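Local coordinates for protein sugar kinase, pfkB family (Thermotoga maritima, PDB 2AJR) that probably phosphorylates a phosphorylated sugar such as fructose 1-phosphate with ATP, as a kinase of the pfkB family, at residues A[55-60]-A[275-280]; A[139-144]-A[173-178]; A[190-193]-A[197-200]; A[238-241]-A[245-248]; A[296-301]-A[323-328]. All coordinates share one frame; numbering follows the deposited sequence.

All five contacts belong to the large layered domain built round the ten-stranded mixed sheet. Contact 1 joins two central helices and closes a loop in the chain in which contacts 2, 3 and 4 are nested; contact 5 follows it. Contacts 2 and 3, with centres about 15 Å apart, lie where helices hand over to parallel strands of the sheet and touch through Arg173 and Asn199. Contacts 4 and 5, about 11 Å apart, finish the antiparallel end of the same sheet. Helix 271-286 of contact 1 touches contacts 3, 4 and 5, whereas contacts 2 and 5 are about 31 Å apart. Local and long-range contacts together thus join helices to the one sheet.

Contact 1 (A[55-60]-A[275-280]); sequences INVSIA and YVAGMV. With ACT (acetate ion), chain D.
Val57 of helix 53-63 packs on helix 271-286, meeting both Val276 and Ala277. Its CG2 lies 4.1 Å from CG1 of Val276, the two branched side chains meeting at a slant. Its other methyl, CG1, is 4.2 Å from CB of Ala277; with CG1 anti to the backbone N (chi1 169°), the two branches spread so that each serves a different partner. Ala60 and Ala277 also face each other, and small methyl groups suit a place where two backbones come near, although the modelled gap between their CB atoms is doubtfully short. The backbones are closest at Val57 and Ala277, whose CA atoms are 5.1 Å apart; alanine, with only a methyl, suits that near approach.

Polar ties lie outside the apolar patch. No hydrogen bond joins the segments themselves, but ND2 of Asn56 bonds Asp273, just ahead of 275-280, and so links the two helices. It also weakly reaches OXT of an acetate ion, probably from the crystallisation liquor, at 3.3 Å, while OD1 of Asn56 is held by Lys310. Ser58, on another side of the helix, bonds Thr16 and Ser68.

The short helix axes approach to 8.6 Å and cross at -52°, in the range of ridges-into-grooves packing. Asn56 belongs to the glycine-rich GGKGxN sequence and Asp273 to the GAGD sequence, both hallmarks of the ribokinase-like pfkB fold. The contact therefore packs together the two helices that carry these signatures, in the core of the domain.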
# COMPACT_ATOMS: atom_id res chain seq x y z
N ILE A 55 -14.41 5.22 12.82
CA ILE A 55 -14.96 5.42 11.50
C ILE A 55 -15.77 4.20 11.05
O ILE A 55 -16.84 4.35 10.47
CB ILE A 55 -13.84 5.80 10.50
CG1 ILE A 55 -13.42 7.25 10.78
CG2 ILE A 55 -14.31 5.63 9.05
CD1 ILE A 55 -12.51 7.84 9.74
N ASN A 56 -15.26 3.00 11.35
CA ASN A 56 -15.97 1.77 11.02
C ASN A 56 -17.27 1.69 11.85
O ASN A 56 -18.29 1.19 11.36
CB ASN A 56 -15.12 0.50 11.26
CG ASN A 56 -13.90 0.36 10.33
OD1 ASN A 56 -13.91 0.73 9.15
ND2 ASN A 56 -12.85 -0.23 10.87
N VAL A 57 -17.22 2.18 13.09
CA VAL A 57 -18.42 2.23 13.94
C VAL A 57 -19.46 3.16 13.32
O VAL A 57 -20.63 2.81 13.29
CB VAL A 57 -18.11 2.65 15.39
CG1 VAL A 57 -19.39 2.95 16.16
CG2 VAL A 57 -17.31 1.56 16.09
N SER A 58 -19.03 4.31 12.81
CA SER A 58 -19.93 5.18 12.06
C SER A 58 -20.53 4.49 10.84
O SER A 58 -21.72 4.59 10.59
CB SER A 58 -19.21 6.46 11.62
OG SER A 58 -19.01 7.34 12.72
N ILE A 59 -19.70 3.79 10.08
CA ILE A 59 -20.21 3.06 8.91
C ILE A 59 -21.22 2.01 9.39
O ILE A 59 -22.35 1.97 8.90
CB ILE A 59 -19.05 2.44 8.07
CG1 ILE A 59 -18.21 3.56 7.43
CG2 ILE A 59 -19.59 1.48 6.98
CD1 ILE A 59 -16.80 3.16 7.00
N ALA A 60 -20.83 1.19 10.37
CA ALA A 60 -21.73 0.22 11.01
C ALA A 60 -23.07 0.83 11.47
O ALA A 60 -24.14 0.32 11.14
CB ALA A 60 -21.03 -0.43 12.19
N TYR A 275 -19.00 -5.17 16.58
CA TYR A 275 -19.37 -5.44 17.97
C TYR A 275 -19.77 -4.16 18.68
O TYR A 275 -20.85 -4.08 19.24
CB TYR A 275 -18.20 -6.08 18.72
CG TYR A 275 -18.62 -6.94 19.90
CD1 TYR A 275 -19.37 -6.41 20.95
CD2 TYR A 275 -18.27 -8.29 19.96
CE1 TYR A 275 -19.77 -7.20 22.02
CE2 TYR A 275 -18.65 -9.07 21.04
CZ TYR A 275 -19.40 -8.52 22.06
OH TYR A 275 -19.79 -9.29 23.11
N VAL A 276 -18.90 -3.16 18.65
CA VAL A 276 -19.18 -1.92 19.36
C VAL A 276 -20.41 -1.21 18.77
O VAL A 276 -21.27 -0.72 19.52
CB VAL A 276 -17.95 -0.99 19.38
CG1 VAL A 276 -18.32 0.40 19.90
CG2 VAL A 276 -16.89 -1.60 20.26
N ALA A 277 -20.52 -1.19 17.45
CA ALA A 277 -21.66 -0.55 16.79
C ALA A 277 -22.99 -1.19 17.19
O ALA A 277 -23.99 -0.50 17.38
CB ALA A 277 -21.50 -0.61 15.30
N GLY A 278 -22.99 -2.51 17.30
CA GLY A 278 -24.17 -3.23 17.74
C GLY A 278 -24.57 -2.79 19.12
O GLY A 278 -25.73 -2.50 19.37
N MSE A 279 -23.60 -2.72 20.03
CA MSE A 279 -23.86 -2.26 21.38
C MSE A 279 -24.40 -0.85 21.40
O MSE A 279 -25.36 -0.57 22.11
CB MSE A 279 -22.60 -2.35 22.24
CG MSE A 279 -22.19 -3.75 22.54
SE MSE A 279 -20.77 -3.87 23.88
CE MSE A 279 -21.83 -4.36 25.47
N VAL A 280 -23.79 0.04 20.62
CA VAL A 280 -24.27 1.42 20.57
C VAL A 280 -25.73 1.43 20.12
O VAL A 280 -26.58 2.02 20.78
CB VAL A 280 -23.40 2.34 19.66
CG1 VAL A 280 -23.94 3.77 19.69
CG2 VAL A 280 -21.97 2.32 20.13
C ACT D . -8.50 -0.53 10.88
O ACT D . -7.40 -0.44 10.20
OXT ACT D . -9.60 -0.74 10.25
CH3 ACT D . -8.56 -0.37 12.37

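Contact 2 (A[139-144]-A[173-178]); sequences RYKMTL and RERGVF
Leu144 meets both Arg175 and Val177. Its CD2 lies 4.4 Å from CG2 of Val177, and that same valine methyl sits 3.7 Å from the carbonyl O of Leu144. The other branch, CD1, stands 4.2 Å above one face of the Arg175 guanidinium, toward its rim. At the edge of this group, near its plane, NH1 is 3.4 Å from Lys141 O, and it also lies against CB of Lys141. Arginine suits this exposed margin, since its flat head can lie on a leucine while the rest of its charged group can face solvent; the ammonium of Lys141, its chain extended beyond CG, is directed elsewhere.

Behind these residues a Schellman motif ends helix 164-174. Gly176, with positive phi (65°), lets its own N bond Arg173 O and brings Val177 N to Ala172 O, which turns Val177 inward. On the other helix, Leu144 CG rests 4.1 Å over a face of the Tyr140 ring, toward its rim; the Tyr140 hydroxyl bonds the carbonyl of Leu168.

Helices 130-144 and 164-174 thus lie side by side, with Leu171 touching Tyr140, Lys141 and Leu144. Leu15 of strand 14-18 borders Leu144, and beyond Val177 the chain enters strand 178-182, where the backbone of Phe178 bonds that of Val150 in strand 149-153.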
# COMPACT_ATOMS: atom_id res chain seq x y z
N ARG A 139 -13.13 21.41 19.47
CA ARG A 139 -14.27 20.91 18.68
C ARG A 139 -14.98 19.76 19.37
O ARG A 139 -16.20 19.61 19.24
CB ARG A 139 -13.80 20.37 17.34
CG ARG A 139 -13.41 21.39 16.35
CD ARG A 139 -13.40 20.75 14.98
NE ARG A 139 -13.04 21.73 13.96
CZ ARG A 139 -12.58 21.43 12.76
NH1 ARG A 139 -12.40 20.17 12.38
NH2 ARG A 139 -12.27 22.41 11.93
N TYR A 140 -14.20 18.92 20.04
CA TYR A 140 -14.75 17.79 20.79
C TYR A 140 -15.76 18.30 21.83
O TYR A 140 -16.88 17.80 21.90
CB TYR A 140 -13.63 16.98 21.45
CG TYR A 140 -14.10 15.81 22.28
CD1 TYR A 140 -14.55 14.64 21.69
CD2 TYR A 140 -14.10 15.88 23.67
CE1 TYR A 140 -14.99 13.56 22.47
CE2 TYR A 140 -14.54 14.82 24.45
CZ TYR A 140 -14.97 13.66 23.85
OH TYR A 140 -15.40 12.61 24.65
N LYS A 141 -15.35 19.29 22.62
CA LYS A 141 -16.24 19.89 23.64
C LYS A 141 -17.53 20.38 23.03
O LYS A 141 -18.60 20.15 23.57
CB LYS A 141 -15.55 21.05 24.38
CG LYS A 141 -14.43 20.60 25.30
CD LYS A 141 -13.51 21.75 25.72
CE LYS A 141 -12.28 21.23 26.48
NZ LYS A 141 -11.12 22.18 26.41
N MSE A 142 -17.43 21.04 21.88
CA MSE A 142 -18.61 21.61 21.27
C MSE A 142 -19.58 20.52 20.85
O MSE A 142 -20.77 20.63 21.10
CB MSE A 142 -18.22 22.52 20.12
CG MSE A 142 -17.56 23.80 20.63
SE MSE A 142 -16.77 24.98 19.27
CE MSE A 142 -16.37 26.53 20.47
N THR A 143 -19.08 19.46 20.26
CA THR A 143 -19.93 18.40 19.76
C THR A 143 -20.67 17.63 20.88
O THR A 143 -21.75 17.07 20.65
CB THR A 143 -19.11 17.45 18.91
OG1 THR A 143 -18.29 18.21 18.02
CG2 THR A 143 -20.01 16.51 18.12
N LEU A 144 -20.10 17.61 22.09
CA LEU A 144 -20.65 16.81 23.20
C LEU A 144 -22.08 17.22 23.62
O LEU A 144 -22.91 16.37 23.96
CB LEU A 144 -19.71 16.84 24.41
CG LEU A 144 -18.43 16.00 24.34
CD1 LEU A 144 -17.59 16.20 25.58
CD2 LEU A 144 -18.71 14.53 24.14
N ARG A 173 -17.92 12.58 30.26
CA ARG A 173 -18.56 12.06 31.45
C ARG A 173 -19.07 13.18 32.37
O ARG A 173 -20.18 13.12 32.88
CB ARG A 173 -17.57 11.12 32.15
CG ARG A 173 -18.14 9.81 32.63
CD ARG A 173 -18.88 8.99 31.59
NE ARG A 173 -20.00 8.38 32.30
CZ ARG A 173 -21.25 8.85 32.33
NH1 ARG A 173 -21.62 9.91 31.63
NH2 ARG A 173 -22.17 8.21 33.05
N GLU A 174 -18.27 14.23 32.56
CA GLU A 174 -18.72 15.40 33.31
C GLU A 174 -20.02 15.98 32.73
O GLU A 174 -20.78 16.60 33.45
CB GLU A 174 -17.63 16.47 33.33
CG GLU A 174 -16.52 16.19 34.36
CD GLU A 174 -15.25 17.03 34.18
OE1 GLU A 174 -15.11 17.75 33.16
OE2 GLU A 174 -14.38 16.94 35.07
N ARG A 175 -20.27 15.77 31.45
CA ARG A 175 -21.42 16.35 30.76
C ARG A 175 -22.56 15.33 30.64
O ARG A 175 -23.49 15.54 29.87
CB ARG A 175 -21.00 16.81 29.37
CG ARG A 175 -21.49 18.18 28.96
CD ARG A 175 -20.47 18.87 28.05
NE ARG A 175 -19.17 19.02 28.72
CZ ARG A 175 -18.11 19.62 28.19
NH1 ARG A 175 -18.17 20.15 26.97
NH2 ARG A 175 -16.98 19.70 28.89
N GLY A 176 -22.47 14.24 31.38
CA GLY A 176 -23.49 13.20 31.32
C GLY A 176 -23.62 12.46 30.00
O GLY A 176 -24.66 11.84 29.73
N VAL A 177 -22.59 12.51 29.16
CA VAL A 177 -22.60 11.74 27.92
C VAL A 177 -22.10 10.32 28.19
O VAL A 177 -21.07 10.10 28.83
CB VAL A 177 -21.79 12.42 26.83
CG1 VAL A 177 -21.79 11.57 25.58
CG2 VAL A 177 -22.36 13.80 26.55
N PHE A 178 -22.86 9.35 27.70
CA PHE A 178 -22.56 7.95 27.90
C PHE A 178 -21.36 7.59 27.02
O PHE A 178 -21.29 8.01 25.86
CB PHE A 178 -23.79 7.13 27.51
CG PHE A 178 -23.76 5.72 27.96
CD1 PHE A 178 -23.22 4.74 27.15
CD2 PHE A 178 -24.30 5.36 29.17
CE1 PHE A 178 -23.21 3.42 27.55
CE2 PHE A 178 -24.30 4.05 29.58
CZ PHE A 178 -23.75 3.08 28.78

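Contact 3 (A[190-193]-A[197-200]); sequences RIYE and FPNV
The connection from helix 185-193 back to strand 200-201 folds on itself, bringing Tyr192 against Phe197 and Pro198. The two aromatic rings meet at a slant, their planes at 37° and their centroids 5.5 Å apart. The nearest atoms are Tyr192 CD2 and Phe197 CD1, at 3.4 Å. Further round, the edge of the Phe197 ring at CE1 faces the carbonyl O of Tyr192, also 3.4 Å away and in the ring plane, a position in which the slightly positive ring hydrogens suit the carbonyl oxygen.

Pro198 fills the other half of the contact. Its CD is 3.6 Å from CG2 of Ile191 and 3.8 Å from OH of Tyr192. A proline fits well because its rigid ring offers an apolar ridge to two side chains while restricting the loop. The phenol is not left on carbon alone: Tyr192 OH bonds the hydroxyl of Ser234, which also bonds the carbonyl O of Pro198, so one serine ties both segments to the chain after helix 220-233. With an alanine here in place of Tyr192, Phe197 and Pro198 would probably lose the ring they share and Ser234 its phenolic partner. At the outer side of the helix, Arg190 NE and Glu193 OE2 form a salt bridge of 3.2 Å.

Beyond the proline, Asn199 bonds the backbone of Val236, and Val200 that of Val179 and Val181. Strand 178-182, helix 185-193 and strand 200-201 together form a beta-alpha-beta crossover between parallel neighbours, the repeating element of this layered alpha/beta fold.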
# COMPACT_ATOMS: atom_id res chain seq x y z
N ARG A 190 -4.24 4.46 31.05
CA ARG A 190 -4.16 5.91 31.14
C ARG A 190 -5.55 6.49 31.45
O ARG A 190 -5.68 7.43 32.23
CB ARG A 190 -3.59 6.40 29.82
CG ARG A 190 -2.52 7.42 29.85
CD ARG A 190 -1.51 7.34 30.99
NE ARG A 190 -1.30 8.73 31.41
CZ ARG A 190 -0.59 9.63 30.72
NH1 ARG A 190 0.05 9.28 29.61
NH2 ARG A 190 -0.50 10.87 31.16
N ILE A 191 -6.58 5.87 30.86
CA ILE A 191 -7.98 6.21 31.15
C ILE A 191 -8.40 5.83 32.57
O ILE A 191 -9.03 6.62 33.27
CB ILE A 191 -8.94 5.50 30.15
CG1 ILE A 191 -8.83 6.14 28.77
CG2 ILE A 191 -10.39 5.52 30.67
CD1 ILE A 191 -9.47 5.32 27.64
N TYR A 192 -8.05 4.63 33.01
CA TYR A 192 -8.45 4.17 34.35
C TYR A 192 -7.65 4.82 35.49
O TYR A 192 -7.97 4.58 36.65
CB TYR A 192 -8.49 2.63 34.44
CG TYR A 192 -9.74 2.10 33.79
CD1 TYR A 192 -9.79 1.91 32.41
CD2 TYR A 192 -10.90 1.88 34.52
CE1 TYR A 192 -10.95 1.47 31.78
CE2 TYR A 192 -12.08 1.43 33.89
CZ TYR A 192 -12.09 1.24 32.51
OH TYR A 192 -13.21 0.80 31.85
N GLU A 193 -6.64 5.61 35.15
CA GLU A 193 -6.08 6.59 36.08
C GLU A 193 -7.18 7.57 36.47
O GLU A 193 -7.58 7.68 37.60
CB GLU A 193 -4.92 7.42 35.46
CG GLU A 193 -3.60 6.70 35.14
CD GLU A 193 -2.47 7.65 34.64
OE1 GLU A 193 -2.64 8.89 34.68
OE2 GLU A 193 -1.41 7.16 34.22
N PHE A 197 -14.65 7.56 34.17
CA PHE A 197 -14.48 6.24 33.60
C PHE A 197 -15.49 5.96 32.49
O PHE A 197 -16.60 6.50 32.49
CB PHE A 197 -14.61 5.19 34.72
CG PHE A 197 -13.57 5.33 35.80
CD1 PHE A 197 -12.29 4.83 35.61
CD2 PHE A 197 -13.87 5.97 36.99
CE1 PHE A 197 -11.32 4.96 36.59
CE2 PHE A 197 -12.91 6.12 37.99
CZ PHE A 197 -11.62 5.61 37.78
N PRO A 198 -15.11 5.10 31.52
CA PRO A 198 -16.05 4.68 30.49
C PRO A 198 -17.24 3.92 31.05
O PRO A 198 -17.09 3.19 32.01
CB PRO A 198 -15.21 3.76 29.62
CG PRO A 198 -13.83 4.17 29.87
CD PRO A 198 -13.78 4.52 31.29
N ASN A 199 -18.41 4.10 30.46
CA ASN A 199 -19.58 3.31 30.81
C ASN A 199 -19.46 1.86 30.33
O ASN A 199 -19.82 0.92 31.06
CB ASN A 199 -20.82 3.95 30.23
CG ASN A 199 -21.05 5.32 30.79
OD1 ASN A 199 -20.59 6.33 30.24
ND2 ASN A 199 -21.72 5.37 31.94
N VAL A 200 -18.96 1.70 29.10
CA VAL A 200 -18.75 0.41 28.45
C VAL A 200 -17.31 0.35 27.94
O VAL A 200 -16.89 1.19 27.16
CB VAL A 200 -19.67 0.23 27.22
CG1 VAL A 200 -19.40 -1.13 26.57
CG2 VAL A 200 -21.13 0.38 27.61

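Contact 4 (A[238-241]-A[245-248]); sequences VVSY and NDIV
Ser240 and Asp246 stand opposite each other on one face of a beta hairpin, and the serine hydroxyl donates to Asp246 OD1 across 2.9 Å. It comes in on the syn side of the carboxylate, 24° out of its plane. Asp246 holds CG anti to its carbonyl carbon (chi1 -74°), which swings OD1 over the neighbouring strand, and its CB packs 3.7 Å from CG1 of Val238, the two side chains slanting across each other. On that face Val238 also looks toward Val248.

The other face carries Val239, Tyr241, Asn245 and Ile247. CB of Val239 and CB of Ile247 stand 4.4 Å apart, and CD1 of Ile247 reaches along to CB of Tyr241 at 4.0 Å; beta-branched residues suit such extended strands. Phe220 and Tyr223 of helix 220-233 meet the Tyr241 ring edge-to-face. Near the turn, Asn245 reaches back with its side chain: ND2 gives a hydrogen bond of 2.9 Å to Tyr241 O, which lies close to the amide plane.

Val239 and Ile247, a hydrogen-bonded antiparallel pair, exchange two straight bonds, of which Ile247 N to Val239 O is 2.8 Å. A leucine in place of Asp246 would probably leave the Ser240 hydroxyl without its acceptor and Lys202 without the carboxylate it faces in a long, weak ion pair. The buried carboxylate therefore has a hydroxyl and, more distantly, a positive charge to steady it, which probably favours its ionised form despite its burial.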
# COMPACT_ATOMS: atom_id res chain seq x y z
N VAL A 238 -16.36 -5.83 28.38
CA VAL A 238 -16.43 -6.95 27.45
C VAL A 238 -15.00 -7.30 27.08
O VAL A 238 -14.30 -6.50 26.47
CB VAL A 238 -17.20 -6.61 26.18
CG1 VAL A 238 -17.29 -7.87 25.28
CG2 VAL A 238 -18.58 -6.08 26.50
N VAL A 239 -14.58 -8.50 27.49
CA VAL A 239 -13.19 -8.93 27.36
C VAL A 239 -13.09 -10.19 26.52
O VAL A 239 -13.78 -11.16 26.77
CB VAL A 239 -12.56 -9.18 28.74
CG1 VAL A 239 -11.17 -9.72 28.60
CG2 VAL A 239 -12.57 -7.88 29.57
N SER A 240 -12.20 -10.16 25.53
CA SER A 240 -12.08 -11.25 24.59
C SER A 240 -11.25 -12.34 25.15
O SER A 240 -10.25 -12.09 25.85
CB SER A 240 -11.45 -10.79 23.29
OG SER A 240 -12.43 -10.07 22.59
N TYR A 241 -11.67 -13.55 24.82
CA TYR A 241 -11.04 -14.74 25.29
C TYR A 241 -11.04 -15.78 24.18
O TYR A 241 -12.09 -16.16 23.67
CB TYR A 241 -11.81 -15.24 26.50
CG TYR A 241 -11.23 -16.48 27.06
CD1 TYR A 241 -9.96 -16.47 27.65
CD2 TYR A 241 -11.93 -17.69 26.99
CE1 TYR A 241 -9.42 -17.63 28.18
CE2 TYR A 241 -11.40 -18.85 27.51
CZ TYR A 241 -10.15 -18.82 28.10
OH TYR A 241 -9.64 -19.97 28.61
N ASN A 245 -14.90 -15.73 21.87
CA ASN A 245 -15.71 -15.63 23.07
C ASN A 245 -15.47 -14.29 23.72
O ASN A 245 -14.48 -13.60 23.43
CB ASN A 245 -15.35 -16.71 24.07
CG ASN A 245 -15.13 -18.04 23.43
OD1 ASN A 245 -16.09 -18.76 23.13
ND2 ASN A 245 -13.86 -18.39 23.19
N ASP A 246 -16.38 -13.92 24.61
CA ASP A 246 -16.29 -12.66 25.34
C ASP A 246 -16.85 -12.81 26.75
O ASP A 246 -17.95 -13.32 26.95
CB ASP A 246 -17.01 -11.54 24.59
CG ASP A 246 -16.24 -11.06 23.36
OD1 ASP A 246 -15.18 -10.39 23.51
OD2 ASP A 246 -16.70 -11.35 22.23
N ILE A 247 -16.06 -12.37 27.72
CA ILE A 247 -16.49 -12.30 29.10
C ILE A 247 -17.16 -10.96 29.27
O ILE A 247 -16.59 -9.93 28.92
CB ILE A 247 -15.29 -12.43 30.05
CG1 ILE A 247 -14.65 -13.81 29.89
CG2 ILE A 247 -15.73 -12.22 31.49
CD1 ILE A 247 -13.17 -13.81 30.03
N VAL A 248 -18.39 -10.97 29.75
CA VAL A 248 -19.12 -9.76 30.03
C VAL A 248 -19.28 -9.68 31.54
O VAL A 248 -19.86 -10.57 32.15
CB VAL A 248 -20.48 -9.79 29.36
CG1 VAL A 248 -21.25 -8.50 29.65
CG2 VAL A 248 -20.31 -10.00 27.86

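Contact 5 (A[296-301]-A[323-328]); sequences FGFASA and DHFTVE
Phe325 begins strand 325-329 and leans on helix 290-304 through Phe298 and Ala299. Starting at its CB, the first neighbour is CE1 of Phe298 at 3.8 Å, with CD1 of the same ring slightly farther off. One bond on, CG is 4.0 Å from Phe298 CD1, and CD2 lies equally near that atom. The next ring atom, CE2, leaves Phe298 behind and meets CB of Ala299 at 4.1 Å. The chi1 of Phe325, 67°, sets CG between the backbone N and the carbonyl carbon, which turns the ring along the helix so that it spans from Phe298 to Ala299.

The two phenylalanine side chains run past each other in opposite directions, their ring planes at 59° and centroids 5.5 Å apart. Ala299 suits its place because its short side chain lets the large ring lie near the helix, while Phe298 supplies a broad surface beside the strand. Ile257 of strand 254-259 touches both rings, and Tyr322 meets Phe325 from the preceding loop. Within the helix, Ser300 OG and N both donate to Phe296 O, from opposite faces of its plane.

Thr326 and Glu328 bond the backbone of strand 254-259, and within this chain 325-329 is the outermost strand at the antiparallel end of the sheet. Helix 290-304, whose Ala304 belongs to the magnesium site, packs on this end: a helix-on-sheet layer of the ribokinase-like fold.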
# COMPACT_ATOMS: atom_id res chain seq x y z
N PHE A 296 -26.06 -8.65 21.61
CA PHE A 296 -26.35 -8.08 20.31
C PHE A 296 -25.03 -7.69 19.63
O PHE A 296 -24.88 -7.86 18.42
CB PHE A 296 -27.28 -6.87 20.45
CG PHE A 296 -27.79 -6.35 19.13
CD1 PHE A 296 -28.91 -6.91 18.55
CD2 PHE A 296 -27.16 -5.31 18.48
CE1 PHE A 296 -29.39 -6.44 17.34
CE2 PHE A 296 -27.63 -4.84 17.28
CZ PHE A 296 -28.75 -5.40 16.70
N GLY A 297 -24.09 -7.17 20.41
CA GLY A 297 -22.77 -6.84 19.90
C GLY A 297 -22.12 -8.08 19.33
O GLY A 297 -21.57 -8.04 18.22
N PHE A 298 -22.21 -9.18 20.07
CA PHE A 298 -21.57 -10.44 19.67
C PHE A 298 -22.19 -10.93 18.37
O PHE A 298 -21.47 -11.37 17.48
CB PHE A 298 -21.70 -11.50 20.79
CG PHE A 298 -20.77 -12.67 20.63
CD1 PHE A 298 -21.12 -13.77 19.86
CD2 PHE A 298 -19.52 -12.67 21.25
CE1 PHE A 298 -20.25 -14.84 19.71
CE2 PHE A 298 -18.65 -13.73 21.10
CZ PHE A 298 -19.01 -14.83 20.34
N ALA A 299 -23.51 -10.82 18.25
CA ALA A 299 -24.21 -11.18 17.02
C ALA A 299 -23.66 -10.42 15.82
O ALA A 299 -23.42 -11.01 14.77
CB ALA A 299 -25.70 -10.92 17.17
N SER A 300 -23.45 -9.11 15.97
CA SER A 300 -22.93 -8.29 14.87
C SER A 300 -21.53 -8.74 14.48
O SER A 300 -21.25 -8.93 13.28
CB SER A 300 -22.92 -6.80 15.24
OG SER A 300 -24.18 -6.40 15.78
N ALA A 301 -20.68 -8.93 15.49
CA ALA A 301 -19.32 -9.39 15.28
C ALA A 301 -19.35 -10.66 14.44
O ALA A 301 -18.63 -10.76 13.46
CB ALA A 301 -18.61 -9.64 16.61
N ASP A 323 -28.81 -17.43 16.62
CA ASP A 323 -28.79 -18.88 16.68
C ASP A 323 -27.43 -19.49 17.04
O ASP A 323 -27.35 -20.61 17.52
CB ASP A 323 -29.18 -19.39 15.28
CG ASP A 323 -30.07 -20.61 15.32
OD1 ASP A 323 -29.79 -21.54 16.12
OD2 ASP A 323 -31.02 -20.64 14.51
N HIS A 324 -26.35 -18.76 16.78
CA HIS A 324 -25.02 -19.34 16.71
C HIS A 324 -24.11 -18.96 17.87
O HIS A 324 -22.90 -18.93 17.71
CB HIS A 324 -24.33 -18.93 15.40
CG HIS A 324 -25.10 -19.29 14.16
ND1 HIS A 324 -25.53 -18.35 13.25
CD2 HIS A 324 -25.51 -20.49 13.69
CE1 HIS A 324 -26.17 -18.95 12.27
NE2 HIS A 324 -26.19 -20.25 12.51
N PHE A 325 -24.68 -18.66 19.04
CA PHE A 325 -23.86 -18.47 20.22
C PHE A 325 -24.59 -18.84 21.49
O PHE A 325 -25.81 -18.86 21.52
CB PHE A 325 -23.30 -17.04 20.29
CG PHE A 325 -24.34 -15.97 20.49
CD1 PHE A 325 -24.77 -15.64 21.77
CD2 PHE A 325 -24.85 -15.27 19.41
CE1 PHE A 325 -25.71 -14.65 21.97
CE2 PHE A 325 -25.79 -14.26 19.60
CZ PHE A 325 -26.23 -13.95 20.88
N THR A 326 -23.84 -19.16 22.55
CA THR A 326 -24.42 -19.48 23.84
C THR A 326 -24.00 -18.44 24.85
O THR A 326 -23.01 -17.75 24.64
CB THR A 326 -24.02 -20.92 24.36
OG1 THR A 326 -22.60 -21.06 24.44
CG2 THR A 326 -24.57 -22.02 23.45
N VAL A 327 -24.77 -18.30 25.92
CA VAL A 327 -24.36 -17.51 27.09
C VAL A 327 -24.34 -18.43 28.31
O VAL A 327 -25.31 -19.14 28.58
CB VAL A 327 -25.34 -16.34 27.40
CG1 VAL A 327 -24.79 -15.48 28.56
CG2 VAL A 327 -25.61 -15.50 26.16
N GLU A 328 -23.24 -18.43 29.05
CA GLU A 328 -23.15 -19.17 30.31
C GLU A 328 -22.96 -18.12 31.39
O GLU A 328 -22.41 -17.04 31.13
CB GLU A 328 -21.95 -20.12 30.32
CG GLU A 328 -21.69 -20.84 29.00
CD GLU A 328 -20.48 -21.76 29.06
OE1 GLU A 328 -19.52 -21.41 29.78
OE2 GLU A 328 -20.49 -22.84 28.41